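Protein K7 (Vaccinia virus WR, PDB 3JRV) adopts a Bcl-2-like fold and blunts host innate immunity by binding the RNA helicase DDX3, preventing IRF3 activation, and by binding TRAF6 and IRAK2 to block NF-kappa-B activation. Local coordinates at residues A[10-15]-A[30-35]; A[18-23]-A[51-56]; A[90-95]-A[134-139]; A[107-112]-A[123-128]. One frame throughout, in Å; residues are numbered along the deposited sequence.

Overall arrangement
Each contact fastens a loop to a helix of this all-helical fold; contact 1 uses helix 26-42, which contact 4 touches through Ile34. Contact 1 lies at the surface, where a carboxylate of that helix holds the N-terminal loop; contact 2 continues along the same loop to the start of helix 52-58, and its Tyr54 shares Glu32 with contact 1. Contact 3, about 20 Å from contact 1 between centres, combines a hydrogen bond from an asparagine side-chain amide with water bridging; Arg23 ties it to contact 2. Contacts 1 and 4 border the bound DDX3 peptide. Surface contact 1 is chiefly polar, partly buried contacts 2 and 3 mix polar and apolar pairs, and buried contact 4 is mainly apolar.

Contact 1: residues A[10-15]-A[30-35]; sequences AVFYFV and IDEYIT
Glu32 reaches from helix 26-42 into the bend of the loop 10-15 and grips its backbone. At a chi1 of 172° CG points away from the backbone N, and the extended chain spans the gap to the loop. Along the way Glu32 CG packs at the edge of the Phe12 ring, 3.4 Å from Phe12 CD1. Glu32 CD comes up to the backbone between Phe12 CA, at 3.4 Å, and Tyr13 N, and the two oxygens divide the next two amides between them. Glu32 OE1 accepts from Tyr13 N at 2.8 Å, with the donor well above the carboxylate plane. Glu32 OE2 accepts from Phe14 N at 2.7 Å through its syn lone pair, a straighter bond at 158°. A glutamate suits the place because it has both the length to cross and two acceptors for consecutive N-H groups. In this Bcl-2-like fold the grip fixes the N-terminal loop against one side of helix 26-42, while the neighbouring Asp31 turns to the bound peptide and pairs with a basic side chain there. Tyr54 OH also bonds to OE2, and a water donates to both OE1 and Val11 O. The Phe12 ring is turned 85° from the carboxylate plane, and Phe12 CE1 meets Thr35 CG2 at 3.9 Å; the methyl gives the ring an apolar seat on the helix.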
loop_
_atom_site.group_PDB
_atom_site.type_symbol
_atom_site.label_atom_id
_atom_site.label_comp_id
_atom_site.label_asym_id
_atom_site.label_seq_id
_atom_site.Cartn_x
_atom_site.Cartn_y
_atom_site.Cartn_z
ATOM N N ALA A 10 8.497 -14.713 0.730
ATOM C CA ALA A 10 8.772 -13.283 0.826
ATOM C C ALA A 10 8.872 -12.892 2.308
ATOM O O ALA A 10 8.146 -13.408 3.143
ATOM C CB ALA A 10 7.665 -12.473 0.179
ATOM N N VAL A 11 9.803 -12.002 2.625
ATOM C CA VAL A 11 10.011 -11.584 4.008
ATOM C C VAL A 11 9.390 -10.201 4.218
ATOM O O VAL A 11 9.556 -9.288 3.383
ATOM C CB VAL A 11 11.526 -11.520 4.316
ATOM C CG1 VAL A 11 11.772 -11.140 5.777
ATOM C CG2 VAL A 11 12.229 -12.853 4.009
ATOM N N PHE A 12 8.648 -10.042 5.314
ATOM C CA PHE A 12 8.015 -8.771 5.614
ATOM C C PHE A 12 8.608 -8.224 6.898
ATOM O O PHE A 12 8.300 -8.720 7.980
ATOM C CB PHE A 12 6.504 -8.994 5.742
ATOM C CG PHE A 12 5.898 -9.488 4.480
ATOM C CD1 PHE A 12 5.488 -8.585 3.527
ATOM C CD2 PHE A 12 5.796 -10.844 4.209
ATOM C CE1 PHE A 12 4.984 -8.968 2.317
ATOM C CE2 PHE A 12 5.263 -11.262 2.981
ATOM C CZ PHE A 12 4.901 -10.309 2.014
ATOM N N TYR A 13 9.532 -7.286 6.750
ATOM C CA TYR A 13 10.328 -6.805 7.869
ATOM C C TYR A 13 9.546 -5.942 8.842
ATOM O O TYR A 13 9.955 -5.825 10.016
ATOM C CB TYR A 13 11.492 -5.991 7.331
ATOM C CG TYR A 13 12.462 -6.853 6.574
ATOM C CD1 TYR A 13 13.426 -7.621 7.247
ATOM C CD2 TYR A 13 12.412 -6.913 5.184
ATOM C CE1 TYR A 13 14.283 -8.437 6.536
ATOM C CE2 TYR A 13 13.300 -7.696 4.471
ATOM C CZ TYR A 13 14.235 -8.441 5.147
ATOM O OH TYR A 13 15.091 -9.244 4.408
ATOM N N PHE A 14 8.435 -5.341 8.388
ATOM C CA PHE A 14 7.702 -4.437 9.270
ATOM C C PHE A 14 6.413 -5.011 9.839
ATOM O O PHE A 14 5.697 -4.323 10.605
ATOM C CB PHE A 14 7.345 -3.147 8.523
ATOM C CG PHE A 14 8.544 -2.355 8.050
ATOM C CD1 PHE A 14 9.075 -1.338 8.836
ATOM C CD2 PHE A 14 9.096 -2.594 6.792
ATOM C CE1 PHE A 14 10.160 -0.560 8.361
ATOM C CE2 PHE A 14 10.178 -1.856 6.323
ATOM C CZ PHE A 14 10.734 -0.868 7.115
ATOM N N VAL A 15 6.086 -6.249 9.455
ATOM C CA VAL A 15 4.768 -6.829 9.736
ATOM C C VAL A 15 4.361 -6.841 11.205
ATOM O O VAL A 15 3.167 -6.667 11.483
ATOM C CB VAL A 15 4.640 -8.231 9.115
ATOM C CG1 VAL A 15 5.618 -9.240 9.765
ATOM C CG2 VAL A 15 3.206 -8.776 9.238
ATOM N N ILE A 30 5.980 1.104 2.717
ATOM C CA ILE A 30 4.766 1.118 1.899
ATOM C C ILE A 30 4.874 0.054 0.808
ATOM O O ILE A 30 3.885 -0.650 0.544
ATOM C CB ILE A 30 4.597 2.514 1.268
ATOM C CG1 ILE A 30 4.312 3.536 2.395
ATOM C CG2 ILE A 30 3.478 2.489 0.207
ATOM C CD1 ILE A 30 3.040 3.242 3.189
ATOM N N ASP A 31 6.058 -0.114 0.218
ATOM C CA ASP A 31 6.246 -1.141 -0.812
ATOM C C ASP A 31 5.890 -2.506 -0.206
ATOM O O ASP A 31 5.102 -3.272 -0.777
ATOM C CB ASP A 31 7.725 -1.151 -1.212
ATOM C CG ASP A 31 8.034 -2.081 -2.358
ATOM O OD1 ASP A 31 7.072 -2.600 -2.988
ATOM O OD2 ASP A 31 9.257 -2.274 -2.652
ATOM N N GLU A 32 6.480 -2.825 0.951
ATOM C CA GLU A 32 6.236 -4.138 1.562
ATOM C C GLU A 32 4.762 -4.338 1.904
ATOM O O GLU A 32 4.227 -5.451 1.766
ATOM C CB GLU A 32 7.136 -4.315 2.805
ATOM C CG GLU A 32 6.898 -5.492 3.629
ATOM C CD GLU A 32 7.790 -5.433 4.850
ATOM O OE1 GLU A 32 9.049 -5.479 4.678
ATOM O OE2 GLU A 32 7.197 -5.262 5.943
ATOM N N TYR A 33 4.155 -3.321 2.524
ATOM C CA TYR A 33 2.796 -3.395 3.001
ATOM C C TYR A 33 1.861 -3.670 1.792
ATOM O O TYR A 33 0.911 -4.487 1.907
ATOM C CB TYR A 33 2.445 -2.076 3.712
ATOM C CG TYR A 33 0.959 -1.928 3.922
ATOM C CD1 TYR A 33 0.278 -2.724 4.838
ATOM C CD2 TYR A 33 0.225 -1.042 3.124
ATOM C CE1 TYR A 33 -1.154 -2.665 4.969
ATOM C CE2 TYR A 33 -1.138 -0.915 3.255
ATOM C CZ TYR A 33 -1.853 -1.762 4.137
ATOM O OH TYR A 33 -3.226 -1.670 4.290
ATOM N N ILE A 34 2.055 -2.951 0.680
ATOM C CA ILE A 34 1.186 -3.176 -0.480
ATOM C C ILE A 34 1.353 -4.623 -0.991
ATOM O O ILE A 34 0.356 -5.309 -1.334
ATOM C CB ILE A 34 1.499 -2.139 -1.600
ATOM C CG1 ILE A 34 1.102 -0.720 -1.112
ATOM C CG2 ILE A 34 0.814 -2.567 -2.925
ATOM C CD1 ILE A 34 -0.368 -0.584 -0.670
ATOM N N THR A 35 2.582 -5.127 -0.968
ATOM C CA THR A 35 2.765 -6.560 -1.300
ATOM C C THR A 35 2.068 -7.489 -0.292
ATOM O O THR A 35 1.362 -8.438 -0.649
ATOM C CB THR A 35 4.242 -6.901 -1.335
ATOM O OG1 THR A 35 4.845 -6.189 -2.416
ATOM C CG2 THR A 35 4.433 -8.434 -1.467
HETATM O O HOH W 1 10.179 -6.649 2.213
#

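Contact 2: residues A[18-23]-A[51-56]; sequences DKICSR and GRLYKE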
loop_
_atom_site.group_PDB
_atom_site.type_symbol
_atom_site.label_atom_id
_atom_site.label_comp_id
_atom_site.label_asym_id
_atom_site.label_seq_id
_atom_site.Cartn_x
_atom_site.Cartn_y
_atom_site.Cartn_z
ATOM N N ASP A 18 5.243 -1.974 15.861
ATOM C CA ASP A 18 4.253 -1.082 16.433
ATOM C C ASP A 18 4.656 0.366 16.248
ATOM O O ASP A 18 3.888 1.234 16.620
ATOM C CB ASP A 18 4.091 -1.320 17.931
ATOM C CG ASP A 18 3.297 -2.598 18.247
ATOM O OD1 ASP A 18 2.731 -3.214 17.301
ATOM O OD2 ASP A 18 3.286 -3.048 19.425
ATOM N N LYS A 19 5.825 0.607 15.670
ATOM C CA LYS A 19 6.401 1.973 15.576
ATOM C C LYS A 19 7.101 2.114 14.240
ATOM O O LYS A 19 7.615 1.124 13.704
ATOM C CB LYS A 19 7.534 2.140 16.669
ATOM C CG LYS A 19 7.194 1.931 18.137
ATOM C CD LYS A 19 6.285 3.007 18.645
ATOM C CE LYS A 19 5.961 2.811 20.131
ATOM N NZ LYS A 19 5.318 4.075 20.580
ATOM N N ILE A 20 7.251 3.345 13.739
ATOM C CA ILE A 20 8.291 3.651 12.749
ATOM C C ILE A 20 8.817 5.046 13.035
ATOM O O ILE A 20 8.046 6.008 13.148
ATOM C CB ILE A 20 7.794 3.592 11.282
ATOM C CG1 ILE A 20 8.930 3.909 10.308
ATOM C CG2 ILE A 20 6.560 4.527 11.046
ATOM C CD1 ILE A 20 8.740 3.308 8.948
ATOM N N CYS A 21 10.128 5.159 13.082
ATOM C CA CYS A 21 10.698 6.474 13.380
ATOM C C CYS A 21 11.945 6.780 12.579
ATOM O O CYS A 21 12.820 7.542 13.039
ATOM C CB CYS A 21 10.996 6.582 14.870
ATOM S SG CYS A 21 12.215 5.359 15.301
ATOM N N SER A 22 11.953 6.314 11.333
ATOM C CA SER A 22 13.025 6.628 10.373
ATOM C C SER A 22 12.376 6.957 9.067
ATOM O O SER A 22 11.682 6.108 8.490
ATOM C CB SER A 22 13.980 5.461 10.131
ATOM O OG SER A 22 14.665 5.150 11.319
ATOM N N ARG A 23 12.573 8.181 8.584
ATOM C CA ARG A 23 11.958 8.518 7.303
ATOM C C ARG A 23 12.565 7.725 6.155
ATOM O O ARG A 23 11.882 7.485 5.144
ATOM C CB ARG A 23 11.948 10.054 7.053
ATOM C CG ARG A 23 13.271 10.612 6.678
ATOM C CD ARG A 23 13.202 12.145 6.624
ATOM N NE ARG A 23 12.315 12.642 5.572
ATOM C CZ ARG A 23 12.569 12.569 4.265
ATOM N NH1 ARG A 23 13.679 11.977 3.838
ATOM N NH2 ARG A 23 11.703 13.069 3.373
ATOM N N GLY A 51 1.307 -5.892 13.391
ATOM C CA GLY A 51 1.411 -4.953 14.497
ATOM C C GLY A 51 0.614 -3.674 14.278
ATOM O O GLY A 51 -0.116 -3.533 13.278
ATOM N N ARG A 52 0.795 -2.724 15.194
ATOM C CA ARG A 52 0.047 -1.460 15.144
ATOM C C ARG A 52 0.370 -0.640 13.905
ATOM O O ARG A 52 -0.478 0.126 13.459
ATOM C CB ARG A 52 0.222 -0.622 16.439
ATOM C CG ARG A 52 -0.378 -1.300 17.689
ATOM C CD ARG A 52 -0.238 -0.438 18.965
ATOM N NE ARG A 52 -1.170 0.689 18.874
ATOM C CZ ARG A 52 -0.919 1.948 19.248
ATOM N NH1 ARG A 52 0.250 2.287 19.768
ATOM N NH2 ARG A 52 -1.846 2.887 19.091
ATOM N N LEU A 53 1.599 -0.752 13.374
ATOM C CA LEU A 53 1.997 0.023 12.196
ATOM C C LEU A 53 1.181 -0.407 10.964
ATOM O O LEU A 53 0.535 0.414 10.295
ATOM C CB LEU A 53 3.497 -0.121 11.958
ATOM C CG LEU A 53 4.089 0.553 10.718
ATOM C CD1 LEU A 53 3.779 2.060 10.735
ATOM C CD2 LEU A 53 5.586 0.241 10.646
ATOM N N TYR A 54 1.190 -1.703 10.673
ATOM C CA TYR A 54 0.334 -2.229 9.585
ATOM C C TYR A 54 -1.131 -1.925 9.827
ATOM O O TYR A 54 -1.833 -1.552 8.890
ATOM C CB TYR A 54 0.525 -3.741 9.436
ATOM C CG TYR A 54 1.583 -4.137 8.445
ATOM C CD1 TYR A 54 2.750 -3.407 8.272
ATOM C CD2 TYR A 54 1.474 -5.365 7.774
ATOM C CE1 TYR A 54 3.788 -3.857 7.426
ATOM C CE2 TYR A 54 2.456 -5.780 6.896
ATOM C CZ TYR A 54 3.590 -5.030 6.692
ATOM O OH TYR A 54 4.546 -5.569 5.871
ATOM N N LYS A 55 -1.615 -2.075 11.055
ATOM C CA LYS A 55 -3.039 -1.759 11.354
ATOM C C LYS A 55 -3.330 -0.292 11.003
ATOM O O LYS A 55 -4.392 0.010 10.458
ATOM C CB LYS A 55 -3.378 -2.093 12.814
ATOM C CG LYS A 55 -3.535 -3.613 12.998
ATOM C CD LYS A 55 -3.845 -3.969 14.431
ATOM C CE LYS A 55 -3.909 -5.476 14.591
ATOM N NZ LYS A 55 -3.634 -5.786 16.010
ATOM N N GLU A 56 -2.397 0.627 11.319
ATOM C CA GLU A 56 -2.619 2.025 10.946
ATOM C C GLU A 56 -2.720 2.196 9.441
ATOM O O GLU A 56 -3.594 2.938 8.955
ATOM C CB GLU A 56 -1.494 2.937 11.452
ATOM C CG GLU A 56 -1.669 3.531 12.828
ATOM C CD GLU A 56 -3.070 4.023 13.198
ATOM O OE1 GLU A 56 -3.711 4.942 12.600
ATOM O OE2 GLU A 56 -3.466 3.567 14.264
#
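Asp18, in the loop before helix 26-42, meets the first turn of helix 52-58, so that this part of the Bcl-2-like fold joins an N-terminal loop to a helix start. The polar link is one hydrogen bond: Arg52 N donates to Asp18 OD1 at 2.9 Å in a bond that is almost perfectly straight, 178°. The donor arrives on the anti side of the carboxylate, somewhat out of its plane. Gly51 holds the N-cap position, and the first amides of a helix have no carbonyl of a preceding turn to meet; a short acidic side chain from another part of the chain is well placed to take one of them. Its negative charge would also be expected to suit the positive end of the helix dipole. Asp18 CG lies beside its own backbone N (chi1 -75°), which turns the carboxylate toward the helix start. Gly51 CA passes 3.6 Å from Asp18 OD1, and having no side chain lets the carboxylate come in so closely. Van der Waals contact adds Arg52 CG, 3.7 Å from Asp18 OD1, while the guanidinium stays apart. Farther along the loop Ile20 and Leu53 form an apolar pair, both resting on Leu29 of helix 26-42. Leucine suits this inward side because its two methyls divide the work: Leu53 CD2 makes van der Waals contact with the backbone at Lys19 O, 3.8 Å away, and Leu53 CD1 meets Ile20 CG2 at 3.7 Å.

Contact 3: residues A[90-95]-A[134-139]; sequences TKVHDQ and DDNINI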
loop_
_atom_site.group_PDB
_atom_site.type_symbol
_atom_site.label_atom_id
_atom_site.label_comp_id
_atom_site.label_asym_id
_atom_site.label_seq_id
_atom_site.Cartn_x
_atom_site.Cartn_y
_atom_site.Cartn_z
ATOM N N THR A 90 2.111 11.229 -9.749
ATOM C CA THR A 90 2.842 12.507 -9.732
ATOM C C THR A 90 1.931 13.676 -9.389
ATOM O O THR A 90 2.423 14.779 -9.170
ATOM C CB THR A 90 3.526 12.880 -11.077
ATOM O OG1 THR A 90 2.514 13.101 -12.078
ATOM C CG2 THR A 90 4.515 11.801 -11.534
ATOM N N LYS A 91 0.627 13.438 -9.295
ATOM C CA LYS A 91 -0.333 14.505 -9.002
ATOM C C LYS A 91 -0.885 14.447 -7.577
ATOM O O LYS A 91 -1.846 15.158 -7.223
ATOM C CB LYS A 91 -1.464 14.520 -10.048
ATOM C CG LYS A 91 -0.927 14.492 -11.471
ATOM C CD LYS A 91 -0.343 15.842 -11.893
ATOM C CE LYS A 91 0.162 15.885 -13.353
ATOM N NZ LYS A 91 -0.839 15.461 -14.372
ATOM N N VAL A 92 -0.259 13.615 -6.744
ATOM C CA VAL A 92 -0.752 13.393 -5.380
ATOM C C VAL A 92 0.084 14.235 -4.419
ATOM O O VAL A 92 1.282 13.988 -4.224
ATOM C CB VAL A 92 -0.645 11.880 -4.979
ATOM C CG1 VAL A 92 -1.024 11.713 -3.515
ATOM C CG2 VAL A 92 -1.610 11.048 -5.833
ATOM N N HIS A 93 -0.543 15.276 -3.881
ATOM C CA HIS A 93 0.197 16.299 -3.145
ATOM C C HIS A 93 -0.422 16.773 -1.833
ATOM O O HIS A 93 -0.121 17.884 -1.377
ATOM C CB HIS A 93 0.449 17.496 -4.065
ATOM C CG HIS A 93 1.302 17.160 -5.247
ATOM N ND1 HIS A 93 2.581 16.645 -5.124
ATOM C CD2 HIS A 93 1.064 17.274 -6.574
ATOM C CE1 HIS A 93 3.061 16.389 -6.329
ATOM N NE2 HIS A 93 2.163 16.767 -7.224
ATOM N N ASP A 94 -1.294 15.981 -1.218
ATOM C CA ASP A 94 -1.842 16.376 0.069
ATOM C C ASP A 94 -2.141 15.124 0.874
ATOM O O ASP A 94 -2.195 14.003 0.298
ATOM C CB ASP A 94 -3.126 17.198 -0.115
ATOM C CG ASP A 94 -4.269 16.373 -0.752
ATOM O OD1 ASP A 94 -4.376 16.304 -2.008
ATOM O OD2 ASP A 94 -5.061 15.783 -0.002
ATOM N N GLN A 95 -2.314 15.293 2.180
ATOM C CA GLN A 95 -2.416 14.135 3.064
ATOM C C GLN A 95 -3.594 13.219 2.676
ATOM O O GLN A 95 -3.452 11.994 2.639
ATOM C CB GLN A 95 -2.546 14.586 4.538
ATOM C CG GLN A 95 -2.672 13.459 5.513
ATOM C CD GLN A 95 -2.543 13.934 6.921
ATOM O OE1 GLN A 95 -1.580 14.646 7.257
ATOM N NE2 GLN A 95 -3.494 13.558 7.758
ATOM N N ASP A 134 9.571 13.724 -1.090
ATOM C CA ASP A 134 9.997 14.036 0.289
ATOM C C ASP A 134 8.848 14.612 1.130
ATOM O O ASP A 134 8.684 14.261 2.298
ATOM C CB ASP A 134 11.207 14.983 0.269
ATOM C CG ASP A 134 12.516 14.268 -0.026
ATOM O OD1 ASP A 134 12.616 13.066 0.291
ATOM O OD2 ASP A 134 13.448 14.905 -0.586
ATOM N N ASP A 135 7.982 15.423 0.526
ATOM C CA ASP A 135 6.876 15.974 1.311
ATOM C C ASP A 135 5.893 14.899 1.722
ATOM O O ASP A 135 5.397 14.891 2.861
ATOM C CB ASP A 135 6.159 17.111 0.563
ATOM C CG ASP A 135 5.197 17.911 1.455
ATOM O OD1 ASP A 135 5.562 18.380 2.570
ATOM O OD2 ASP A 135 4.041 18.090 1.015
ATOM N N ASN A 136 5.621 13.975 0.800
ATOM C CA ASN A 136 4.681 12.925 1.133
ATOM C C ASN A 136 5.249 11.975 2.191
ATOM O O ASN A 136 4.536 11.479 3.042
ATOM C CB ASN A 136 4.224 12.170 -0.126
ATOM C CG ASN A 136 3.193 12.977 -0.906
ATOM O OD1 ASN A 136 2.541 13.864 -0.328
ATOM N ND2 ASN A 136 3.012 12.673 -2.181
ATOM N N ILE A 137 6.532 11.658 2.064
ATOM C CA ILE A 137 7.226 10.885 3.111
ATOM C C ILE A 137 7.074 11.555 4.468
ATOM O O ILE A 137 6.717 10.907 5.455
ATOM C CB ILE A 137 8.711 10.677 2.778
ATOM C CG1 ILE A 137 8.810 9.742 1.580
ATOM C CG2 ILE A 137 9.475 10.148 4.025
ATOM C CD1 ILE A 137 10.236 9.613 1.060
ATOM N N ASN A 138 7.275 12.877 4.496
ATOM C CA ASN A 138 7.137 13.595 5.750
ATOM C C ASN A 138 5.706 13.606 6.288
ATOM O O ASN A 138 5.495 13.414 7.489
ATOM C CB ASN A 138 7.686 15.003 5.598
ATOM C CG ASN A 138 9.228 14.996 5.546
ATOM O OD1 ASN A 138 9.879 14.025 5.991
ATOM N ND2 ASN A 138 9.808 16.033 4.980
ATOM N N ILE A 139 4.732 13.801 5.390
ATOM C CA ILE A 139 3.333 13.787 5.793
ATOM C C ILE A 139 3.055 12.424 6.471
ATOM O O ILE A 139 2.420 12.347 7.519
ATOM C CB ILE A 139 2.400 13.982 4.590
ATOM C CG1 ILE A 139 2.449 15.458 4.157
ATOM C CG2 ILE A 139 0.943 13.569 4.963
ATOM C CD1 ILE A 139 1.867 15.695 2.798
HETATM O O HOH W 2 2.126 19.393 -1.137
HETATM O O HOH W 3 0.843 14.416 8.595
#
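Asn136 ND2 is held by two backbone carbonyls, Val92 O across the contact and Leu131 O, so asparagine suits this buried spot: its two N-H groups can serve both at once. The bond from Asn136 ND2 to Val92 O measures 3.0 Å and is nearly straight at 164°. The oxygen lies in the amide plane of Asn136, whereas the nitrogen sits above the plane of the carbonyl. One turn on, Ile139 CG2 presses against the flank of Gln95, 3.7 Å from Gln95 CG and 3.6 Å from Gln95 OE1. Gln95 has CG anti to the backbone N (chi1 179°) and runs out extended past the methyl. A water donates to both Gln95 OE1 and Ile139 O, at 2.8 Å each, linking the two segments. Next to Gln95 in the chain, Asp94 stands at the N-cap of helix 95-114 and its carboxylate accepts from Ser97 N. The arrangement is a helix start and its preceding loop laid against the first turns of helix 134-148 in the Bcl-2-like bundle.

Contact 4: residues A[107-112]-A[123-128]; sequences KITEHW and QSLGNI
Leu125 inserts its two methyls against one side of helix 95-114, where this residue of the loop leading to helix 128-131 is buried in the Bcl-2-like bundle. The apolar contacts carry the junction. Leu125 CD2 lies 4.0 Å from Ile108 CG2 and 3.9 Å from Trp112 CH2, while Leu125 CD1 meets Thr109 CG2 at 4.1 Å. Leucine suits the spot because its forked end can touch three residues of the helix together. CG lies anti to the carbonyl carbon (chi1 -74°), and from there the fork extends toward the helix. On the helix itself Ile108 CG2 rests over one face of the Trp112 ring, offset toward its rim, so that the beta-branched chain and the indole form one apolar surface facing the loop. Polar groups at this surface are met by partners beyond the two segments. Thr109 OG1 bonds to Ile34 O of helix 26-42, consistent with the threonine methyl being turned to Leu125, and Ser124 OG bonds to Arg121 O. Arg121 also makes a cation-pi contact with Trp112. The loop also forms part of the DDX3 peptide site: Gln123, Leu125 and Gly126 make backbone hydrogen bonds with the peptide, and an aromatic side chain of that peptide packs on Thr109 and Leu125. At the six-membered-ring end of the indole, Ser124 OG approaches Trp112 CH2 obliquely, at 3.5 Å.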
loop_
_atom_site.group_PDB
_atom_site.type_symbol
_atom_site.label_atom_id
_atom_site.label_comp_id
_atom_site.label_asym_id
_atom_site.label_seq_id
_atom_site.Cartn_x
_atom_site.Cartn_y
_atom_site.Cartn_z
ATOM N N LYS A 107 -6.192 -1.895 -1.855
ATOM C CA LYS A 107 -7.419 -2.537 -2.362
ATOM C C LYS A 107 -7.129 -3.286 -3.644
ATOM O O LYS A 107 -7.718 -4.370 -3.863
ATOM C CB LYS A 107 -8.563 -1.529 -2.535
ATOM C CG LYS A 107 -9.098 -1.072 -1.181
ATOM C CD LYS A 107 -10.072 -2.056 -0.532
ATOM C CE LYS A 107 -11.525 -1.622 -0.732
ATOM N NZ LYS A 107 -12.354 -1.908 0.487
ATOM N N ILE A 108 -6.306 -2.715 -4.516
ATOM C CA ILE A 108 -6.031 -3.344 -5.809
ATOM C C ILE A 108 -5.256 -4.658 -5.568
ATOM O O ILE A 108 -5.619 -5.693 -6.118
ATOM C CB ILE A 108 -5.203 -2.442 -6.711
ATOM C CG1 ILE A 108 -6.073 -1.255 -7.171
ATOM C CG2 ILE A 108 -4.639 -3.220 -7.912
ATOM C CD1 ILE A 108 -5.242 -0.116 -7.709
ATOM N N THR A 109 -4.166 -4.613 -4.797
ATOM C CA THR A 109 -3.385 -5.847 -4.640
ATOM C C THR A 109 -4.140 -6.905 -3.815
ATOM O O THR A 109 -3.992 -8.110 -4.068
ATOM C CB THR A 109 -1.988 -5.593 -4.072
ATOM O OG1 THR A 109 -2.102 -5.151 -2.711
ATOM C CG2 THR A 109 -1.281 -4.551 -4.943
ATOM N N GLU A 110 -4.978 -6.499 -2.864
ATOM C CA GLU A 110 -5.867 -7.431 -2.157
ATOM C C GLU A 110 -6.858 -8.059 -3.150
ATOM O O GLU A 110 -7.074 -9.283 -3.142
ATOM C CB GLU A 110 -6.669 -6.678 -1.102
ATOM C CG GLU A 110 -7.723 -7.539 -0.474
ATOM C CD GLU A 110 -8.439 -6.830 0.633
ATOM O OE1 GLU A 110 -9.289 -5.976 0.323
ATOM O OE2 GLU A 110 -8.146 -7.143 1.806
ATOM N N HIS A 111 -7.419 -7.222 -4.027
ATOM C CA HIS A 111 -8.433 -7.695 -4.974
ATOM C C HIS A 111 -7.789 -8.759 -5.876
ATOM O O HIS A 111 -8.396 -9.819 -6.147
ATOM C CB HIS A 111 -8.975 -6.520 -5.815
ATOM C CG HIS A 111 -9.952 -6.951 -6.865
ATOM N ND1 HIS A 111 -11.232 -7.345 -6.544
ATOM C CD2 HIS A 111 -9.822 -7.136 -8.199
ATOM C CE1 HIS A 111 -11.853 -7.761 -7.636
ATOM N NE2 HIS A 111 -11.022 -7.643 -8.658
ATOM N N TRP A 112 -6.585 -8.460 -6.368
ATOM C CA TRP A 112 -5.833 -9.410 -7.189
ATOM C C TRP A 112 -5.714 -10.726 -6.402
ATOM O O TRP A 112 -5.993 -11.812 -6.928
ATOM C CB TRP A 112 -4.459 -8.861 -7.582
ATOM C CG TRP A 112 -4.531 -7.845 -8.624
ATOM C CD1 TRP A 112 -5.513 -7.742 -9.590
ATOM C CD2 TRP A 112 -3.555 -6.836 -8.943
ATOM N NE1 TRP A 112 -5.206 -6.731 -10.465
ATOM C CE2 TRP A 112 -4.035 -6.134 -10.074
ATOM C CE3 TRP A 112 -2.339 -6.454 -8.377
ATOM C CZ2 TRP A 112 -3.344 -5.058 -10.638
ATOM C CZ3 TRP A 112 -1.645 -5.371 -8.935
ATOM C CH2 TRP A 112 -2.152 -4.703 -10.066
ATOM N N GLN A 123 5.290 -5.109 -10.515
ATOM C CA GLN A 123 5.869 -3.951 -11.221
ATOM C C GLN A 123 4.874 -3.266 -12.131
ATOM O O GLN A 123 5.247 -2.828 -13.226
ATOM C CB GLN A 123 7.165 -4.326 -11.967
ATOM C CG GLN A 123 8.260 -4.842 -11.019
ATOM C CD GLN A 123 9.506 -5.294 -11.767
ATOM O OE1 GLN A 123 9.416 -5.729 -12.918
ATOM N NE2 GLN A 123 10.656 -5.278 -11.096
ATOM N N SER A 124 3.602 -3.244 -11.734
ATOM C CA SER A 124 2.578 -2.687 -12.603
ATOM C C SER A 124 1.838 -1.453 -12.114
ATOM O O SER A 124 1.098 -0.848 -12.892
ATOM C CB SER A 124 1.590 -3.775 -13.029
ATOM O OG SER A 124 0.719 -4.063 -11.970
ATOM N N LEU A 125 2.032 -1.045 -10.847
ATOM C CA LEU A 125 1.133 -0.023 -10.258
ATOM C C LEU A 125 1.543 1.398 -10.632
ATOM O O LEU A 125 0.718 2.306 -10.566
ATOM C CB LEU A 125 1.114 -0.098 -8.735
ATOM C CG LEU A 125 0.341 -1.264 -8.097
ATOM C CD1 LEU A 125 0.513 -1.201 -6.581
ATOM C CD2 LEU A 125 -1.150 -1.245 -8.449
ATOM N N GLY A 126 2.785 1.559 -11.078
ATOM C CA GLY A 126 3.412 2.880 -11.233
ATOM C C GLY A 126 4.580 3.026 -10.274
ATOM O O GLY A 126 4.922 2.086 -9.556
ATOM N N ASN A 127 5.219 4.192 -10.286
ATOM C CA ASN A 127 6.504 4.385 -9.591
ATOM C C ASN A 127 6.260 4.847 -8.175
ATOM O O ASN A 127 5.629 5.902 -7.964
ATOM C CB ASN A 127 7.344 5.444 -10.309
ATOM C CG ASN A 127 7.686 5.091 -11.747
ATOM O OD1 ASN A 127 7.725 5.980 -12.611
ATOM N ND2 ASN A 127 8.022 3.846 -12.005
ATOM N N ILE A 128 6.669 4.034 -7.198
ATOM C CA ILE A 128 6.540 4.450 -5.809
ATOM C C ILE A 128 7.281 5.753 -5.568
ATOM O O ILE A 128 6.861 6.548 -4.724
ATOM C CB ILE A 128 6.941 3.363 -4.828
ATOM C CG1 ILE A 128 6.287 3.620 -3.460
ATOM C CG2 ILE A 128 8.457 3.203 -4.748
ATOM C CD1 ILE A 128 6.485 2.440 -2.527
#